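Local coordinates for putative Zn-dependent exopeptidase (Bacteroides vulgatus ATCC 8482, PDB 3GUX), which probably removes amino acids from the ends of peptide chains as a zinc-dependent aminopeptidase of peptidase family M28, at residues 31-34 against 35-38; 215-218 against 219-222; 53-56 against 57-61. All blocks are in the same frame, centred on the assembly; numbering follows the deposited sequence.

All three are local contacts between residues close in sequence: two lie within α-helices, and interaction 2 runs from a loop into the short helix 218-221. Interactions 1 and 3 lie on one side of the molecule, opposite interaction 2, whose centre is about 30 Å from each of theirs. They belong to successive helices, 26-37 and 47-62, which touch where Val35 and Tyr32 meet Tyr55. Each mixes buried and exposed residues. Interaction 1 relies on glutamine amides, interaction 3 on a methylene against a tyrosine face, with leucines pointing to the central sheet. In interaction 2 a buried carboxylate caps the start of helix 218-221.

Interaction 1 (31-34 against 35-38)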
loop_
_atom_site.group_PDB
_atom_site.type_symbol
_atom_site.label_atom_id
_atom_site.label_comp_id
_atom_site.label_asym_id
_atom_site.label_seq_id
_atom_site.Cartn_x
_atom_site.Cartn_y
_atom_site.Cartn_z
ATOM N N GLN A 31 8.825 5.513 -12.654
ATOM C CA GLN A 31 9.804 4.527 -13.084
ATOM C C GLN A 31 9.710 3.173 -12.359
ATOM O O GLN A 31 9.915 2.115 -12.989
ATOM C CB GLN A 31 11.224 5.102 -12.963
ATOM C CG GLN A 31 11.487 6.291 -13.897
ATOM C CD GLN A 31 11.142 6.020 -15.362
ATOM O OE1 GLN A 31 10.685 6.924 -16.053
ATOM N NE2 GLN A 31 11.342 4.778 -15.832
ATOM N N TYR A 32 9.388 3.207 -11.063
ATOM C CA TYR A 32 9.180 1.960 -10.306
ATOM C C TYR A 32 7.953 1.231 -10.856
ATOM O O TYR A 32 7.924 0.029 -10.886
ATOM C CB TYR A 32 9.042 2.192 -8.789
ATOM C CG TYR A 32 10.209 2.904 -8.148
ATOM C CD1 TYR A 32 11.537 2.612 -8.495
ATOM C CD2 TYR A 32 9.997 3.846 -7.160
ATOM C CE1 TYR A 32 12.600 3.283 -7.886
ATOM C CE2 TYR A 32 11.045 4.498 -6.552
ATOM C CZ TYR A 32 12.333 4.212 -6.923
ATOM O OH TYR A 32 13.347 4.881 -6.319
ATOM N N ILE A 33 6.949 1.976 -11.305
ATOM C CA ILE A 33 5.799 1.367 -11.933
ATOM C C ILE A 33 6.204 0.729 -13.265
ATOM O O ILE A 33 5.849 -0.435 -13.531
ATOM C CB ILE A 33 4.643 2.351 -12.121
ATOM C CG1 ILE A 33 4.158 2.803 -10.736
ATOM C CG2 ILE A 33 3.529 1.677 -12.985
ATOM C CD1 ILE A 33 3.231 3.990 -10.676
ATOM N N GLN A 34 6.969 1.467 -14.068
ATOM C CA GLN A 34 7.400 0.978 -15.367
ATOM C C GLN A 34 8.281 -0.293 -15.243
ATOM O O GLN A 34 8.141 -1.216 -16.031
ATOM C CB GLN A 34 8.110 2.101 -16.119
ATOM C CG GLN A 34 8.606 1.694 -17.508
ATOM C CD GLN A 34 7.472 1.396 -18.445
ATOM O OE1 GLN A 34 6.731 2.300 -18.823
ATOM N NE2 GLN A 34 7.305 0.120 -18.807
ATOM N N VAL A 35 9.169 -0.342 -14.248
ATOM C CA VAL A 35 10.028 -1.532 -14.053
ATOM C C VAL A 35 9.202 -2.769 -13.695
ATOM O O VAL A 35 9.535 -3.874 -14.099
ATOM C CB VAL A 35 11.114 -1.287 -12.964
ATOM C CG1 VAL A 35 11.820 -2.578 -12.617
ATOM C CG2 VAL A 35 12.107 -0.198 -13.426
ATOM N N GLN A 36 8.112 -2.584 -12.948
ATOM C CA GLN A 36 7.250 -3.712 -12.620
ATOM C C GLN A 36 6.522 -4.176 -13.860
ATOM O O GLN A 36 6.461 -5.374 -14.137
ATOM C CB GLN A 36 6.207 -3.357 -11.557
ATOM C CG GLN A 36 6.796 -3.037 -10.185
ATOM C CD GLN A 36 5.736 -2.437 -9.285
ATOM O OE1 GLN A 36 4.901 -3.159 -8.746
ATOM N NE2 GLN A 36 5.726 -1.113 -9.171
ATOM N N ALA A 37 6.007 -3.203 -14.604
ATOM C CA ALA A 37 5.280 -3.474 -15.817
ATOM C C ALA A 37 6.158 -4.196 -16.832
ATOM O O ALA A 37 5.656 -5.025 -17.554
ATOM C CB ALA A 37 4.738 -2.185 -16.400
ATOM N N ASP A 38 7.455 -3.922 -16.849
ATOM C CA ASP A 38 8.357 -4.548 -17.825
ATOM C C ASP A 38 8.582 -6.019 -17.591
ATOM O O ASP A 38 9.051 -6.699 -18.520
ATOM C CB ASP A 38 9.717 -3.823 -17.887
ATOM C CG ASP A 38 9.635 -2.476 -18.629
ATOM O OD1 ASP A 38 8.613 -2.200 -19.294
ATOM O OD2 ASP A 38 10.607 -1.706 -18.564
#
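Two flat groups meet where the amide of Gln34 approaches the carboxylate of Asp38, their planes 36° apart, in an i to i+4 side-chain bond late in the α-helix 26-37. NE2 of Gln34 comes in above the carboxylate plane and bonds OD1 of Asp38 at 2.7 Å, short but bent at the hydrogen (131°). The Gln34 chain leaves with CG anti to the backbone N and then folds at chi2, which turns the amide toward the next turn of the helix. The backbone joins the same two residues a second time, Asp38 N giving to Gln34 O at 2.9 Å.

A second amide, that of Gln36, is buried. Tyr32 O lies almost exactly in its plane, 3.0 Å from Gln36 NE2, and the bond is nearly straight. From the carbonyl's side the donor sits well above the plane. The same oxygen takes a second, weak bond from Gln36 N, at 3.3 Å. NE2 also gives to Ala131 O, so the buried amide nitrogen has two acceptors, probably one for each proton, and the side chain ties helix 26-37 to the start of helix 131-146. Tyr32 packs against that helix too, on Leu138, Glu139 and Arg142. The methyl CG2 of Val35, beside its own backbone N, lies 3.2 Å from the carbonyl oxygen of Gln31.

Interaction 2 (215-218 against 219-222); sequences EGYS and ARTA
Thr221 lays its methyl on a face of the Tyr217 ring, the two side chains crossing at about a right angle. CG2 of Thr221 stands 3.7 Å from the centroid of that ring, displaced toward the rim, a CH-pi contact between residues i and i+4. Arg220 reaches the ring as well: its chain runs extended from CG to NE, and NH2 of Arg220 comes within 3.4 Å of Tyr217 CE1, the guanidinium standing steeply, 78°, to the ring plane. OG1 of Thr221 is modelled implausibly close to Tyr217 O, so a bond there is doubtful; Tyr217 O accepts from Thr221 N at 3.0 Å and from Arg220 N.

Ahead of the helix, the buried Glu215 reaches forward with its carboxylate to cap the first turn. OE1 of Glu215 takes Ser218 N at 2.7 Å and Ser218 OG at 2.8 Å, while OE2 takes Tyr217 N at 2.9 Å. With His254 NE2 also bonded to OE1 and Thr250 N to OE2, the carboxylate is firmly fixed. The short helix 218-221 touches helix 253-260, where Tyr217 OH bonds Asn258, and strand 265-269, where Ser218 OG bonds Asp267 N; Met226 of helix 223-236 packs on Ser218 and Ala219.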
loop_
_atom_site.group_PDB
_atom_site.type_symbol
_atom_site.label_atom_id
_atom_site.label_comp_id
_atom_site.label_asym_id
_atom_site.label_seq_id
_atom_site.Cartn_x
_atom_site.Cartn_y
_atom_site.Cartn_z
ATOM N N GLU A 215 -14.149 5.444 0.648
ATOM C CA GLU A 215 -14.499 4.060 0.360
ATOM C C GLU A 215 -15.351 3.528 1.500
ATOM O O GLU A 215 -15.064 3.806 2.689
ATOM C CB GLU A 215 -13.230 3.237 0.126
ATOM C CG GLU A 215 -13.478 1.786 -0.288
ATOM C CD GLU A 215 -13.767 0.879 0.900
ATOM O OE1 GLU A 215 -13.147 1.061 1.968
ATOM O OE2 GLU A 215 -14.605 -0.026 0.769
ATOM N N GLY A 216 -16.398 2.777 1.133
ATOM C CA GLY A 216 -17.404 2.307 2.092
ATOM C C GLY A 216 -16.926 1.624 3.360
ATOM O O GLY A 216 -17.334 2.016 4.456
ATOM N N TYR A 217 -16.109 0.577 3.224
ATOM C CA TYR A 217 -15.606 -0.150 4.398
ATOM C C TYR A 217 -14.714 0.761 5.256
ATOM O O TYR A 217 -14.903 0.844 6.494
ATOM C CB TYR A 217 -14.905 -1.451 4.005
ATOM C CG TYR A 217 -14.568 -2.322 5.183
ATOM C CD1 TYR A 217 -15.468 -3.272 5.657
ATOM C CD2 TYR A 217 -13.345 -2.194 5.833
ATOM C CE1 TYR A 217 -15.159 -4.063 6.783
ATOM C CE2 TYR A 217 -13.018 -2.965 6.929
ATOM C CZ TYR A 217 -13.911 -3.911 7.388
ATOM O OH TYR A 217 -13.542 -4.647 8.484
ATOM N N SER A 218 -13.797 1.473 4.606
ATOM C CA SER A 218 -12.930 2.430 5.294
ATOM C C SER A 218 -13.748 3.473 6.104
ATOM O O SER A 218 -13.386 3.797 7.223
ATOM C CB SER A 218 -12.005 3.163 4.308
ATOM O OG SER A 218 -11.153 2.271 3.539
ATOM N N ALA A 219 -14.859 3.940 5.528
ATOM C CA ALA A 219 -15.726 4.954 6.114
ATOM C C ALA A 219 -16.553 4.459 7.289
ATOM O O ALA A 219 -17.175 5.268 7.971
ATOM C CB ALA A 219 -16.642 5.514 5.039
ATOM N N ARG A 220 -16.658 3.145 7.510
ATOM C CA ARG A 220 -17.336 2.662 8.723
ATOM C C ARG A 220 -16.366 2.032 9.733
ATOM O O ARG A 220 -16.726 1.823 10.865
ATOM C CB ARG A 220 -18.494 1.728 8.387
ATOM C CG ARG A 220 -18.153 0.411 7.854
ATOM C CD ARG A 220 -19.439 -0.378 7.678
ATOM N NE ARG A 220 -19.102 -1.708 7.184
ATOM C CZ ARG A 220 -18.821 -2.766 7.946
ATOM N NH1 ARG A 220 -18.844 -2.710 9.278
ATOM N NH2 ARG A 220 -18.517 -3.916 7.363
ATOM N N THR A 221 -15.150 1.736 9.318
ATOM C CA THR A 221 -14.135 1.145 10.176
ATOM C C THR A 221 -12.958 2.076 10.492
ATOM O O THR A 221 -12.235 1.857 11.516
ATOM C CB THR A 221 -13.560 -0.114 9.478
ATOM O OG1 THR A 221 -13.238 0.220 8.124
ATOM C CG2 THR A 221 -14.576 -1.246 9.496
ATOM N N ALA A 222 -12.796 3.133 9.669
ATOM C CA ALA A 222 -11.663 4.047 9.811
ATOM C C ALA A 222 -11.983 5.504 9.381
ATOM O O ALA A 222 -11.188 6.092 8.647
ATOM C CB ALA A 222 -10.495 3.489 8.990
#

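Interaction 3 (53-56 against 57-61); sequences GEYL and AGQLE
Gln59 presses a methylene onto one face of the Tyr55 ring, and this CH-pi contact is the main side-chain meeting along this part of the α-helix 47-62. CG of Gln59 lies 3.9 Å from the centroid of the Tyr55 ring, 22° off its normal and displaced toward the rim; its nearest ring atom is CE1 of Tyr55, at 3.6 Å. The two residues are i and i+4, one turn apart. With CG anti to the backbone N (chi1 167°), Tyr55 holds its ring out from the helix, leaning slightly toward the later turn. Gln59 CG, beside its own backbone N, points back toward the preceding turn and meets the ring. A bend at chi2 then folds the Gln59 amide along the ring, its plane inclined to it by 39°, with NE2 of Gln59 3.7 Å from Tyr55 CE1.

Hydrogen bonding across the segments is all backbone, the regular i to i+4 ladder. Ala57 N gives to Gly53 O, Gly58 N to Glu54 O and Gln59 N to Tyr55 O, each at 2.9 Å, and Leu60 N to Leu56 O at 3.0 Å. Gly53 and Gly58 sit within this run without disturbing it.

Aliphatic packing between the segments is slight. Leu56 and Leu60 are both buried, and Leu60 CG approaches only the oxygen of Leu56; their branches are spent on other parts of the fold.

Those two leucines turn the helix toward the central sheet, where both meet Ile87 of strand 81-91 and Phe157 of strand 152-158, and Leu60 also meets Ile155. Both touch Leu138 of helix 131-146, as does Gln59, whereas Tyr55 reaches helix 26-37, packing on Tyr32 and Val35. Helix 47-62 thus packs on the sheet, on helix 131-146 and on helix 26-37.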
loop_
_atom_site.group_PDB
_atom_site.type_symbol
_atom_site.label_atom_id
_atom_site.label_comp_id
_atom_site.label_asym_id
_atom_site.label_seq_id
_atom_site.Cartn_x
_atom_site.Cartn_y
_atom_site.Cartn_z
ATOM N N GLY A 53 8.987 -10.136 -7.745
ATOM C CA GLY A 53 9.122 -10.265 -6.263
ATOM C C GLY A 53 10.545 -10.036 -5.762
ATOM O O GLY A 53 10.779 -9.348 -4.739
ATOM N N GLU A 54 11.505 -10.583 -6.499
ATOM C CA GLU A 54 12.911 -10.393 -6.171
ATOM C C GLU A 54 13.266 -8.906 -6.298
ATOM O O GLU A 54 13.938 -8.355 -5.422
ATOM C CB GLU A 54 13.805 -11.255 -7.069
ATOM C CG GLU A 54 13.614 -12.758 -6.868
ATOM C CD GLU A 54 14.304 -13.604 -7.931
ATOM O OE1 GLU A 54 15.216 -13.077 -8.607
ATOM O OE2 GLU A 54 13.961 -14.808 -8.074
ATOM N N TYR A 55 12.812 -8.264 -7.379
ATOM C CA TYR A 55 13.046 -6.827 -7.593
ATOM C C TYR A 55 12.524 -5.989 -6.423
ATOM O O TYR A 55 13.246 -5.140 -5.909
ATOM C CB TYR A 55 12.415 -6.339 -8.919
ATOM C CG TYR A 55 12.345 -4.813 -9.051
ATOM C CD1 TYR A 55 13.472 -4.062 -9.362
ATOM C CD2 TYR A 55 11.129 -4.131 -8.876
ATOM C CE1 TYR A 55 13.391 -2.654 -9.489
ATOM C CE2 TYR A 55 11.038 -2.775 -9.006
ATOM C CZ TYR A 55 12.172 -2.036 -9.297
ATOM O OH TYR A 55 12.059 -0.682 -9.412
ATOM N N LEU A 56 11.294 -6.256 -5.988
ATOM C CA LEU A 56 10.671 -5.503 -4.892
ATOM C C LEU A 56 11.366 -5.725 -3.546
ATOM O O LEU A 56 11.605 -4.770 -2.799
ATOM C CB LEU A 56 9.175 -5.842 -4.778
ATOM C CG LEU A 56 8.307 -5.437 -5.955
ATOM C CD1 LEU A 56 6.893 -5.901 -5.731
ATOM C CD2 LEU A 56 8.395 -3.889 -6.102
ATOM N N ALA A 57 11.675 -6.977 -3.232
ATOM C CA ALA A 57 12.421 -7.269 -2.012
ATOM C C ALA A 57 13.743 -6.515 -2.039
ATOM O O ALA A 57 14.116 -5.865 -1.053
ATOM C CB ALA A 57 12.686 -8.741 -1.890
ATOM N N GLY A 58 14.433 -6.588 -3.177
ATOM C CA GLY A 58 15.723 -5.922 -3.345
ATOM C C GLY A 58 15.670 -4.431 -3.139
ATOM O O GLY A 58 16.546 -3.826 -2.480
ATOM N N GLN A 59 14.650 -3.816 -3.704
ATOM C CA GLN A 59 14.490 -2.378 -3.558
ATOM C C GLN A 59 14.209 -1.981 -2.124
ATOM O O GLN A 59 14.773 -0.989 -1.663
ATOM C CB GLN A 59 13.385 -1.863 -4.484
ATOM C CG GLN A 59 13.805 -1.880 -5.952
ATOM C CD GLN A 59 14.962 -0.936 -6.221
ATOM O OE1 GLN A 59 15.042 0.137 -5.635
ATOM N NE2 GLN A 59 15.872 -1.345 -7.096
ATOM N N LEU A 60 13.341 -2.712 -1.416
ATOM C CA LEU A 60 13.089 -2.377 -0.003
ATOM C C LEU A 60 14.394 -2.527 0.843
ATOM O O LEU A 60 14.625 -1.721 1.771
ATOM C CB LEU A 60 11.916 -3.151 0.602
ATOM C CG LEU A 60 10.481 -2.848 0.130
ATOM C CD1 LEU A 60 9.542 -3.844 0.783
ATOM C CD2 LEU A 60 10.019 -1.436 0.419
ATOM N N GLU A 61 15.238 -3.516 0.500
ATOM C CA GLU A 61 16.544 -3.692 1.148
ATOM C C GLU A 61 17.468 -2.510 0.792
ATOM O O GLU A 61 18.079 -1.888 1.686
ATOM C CB GLU A 61 17.211 -5.016 0.749
#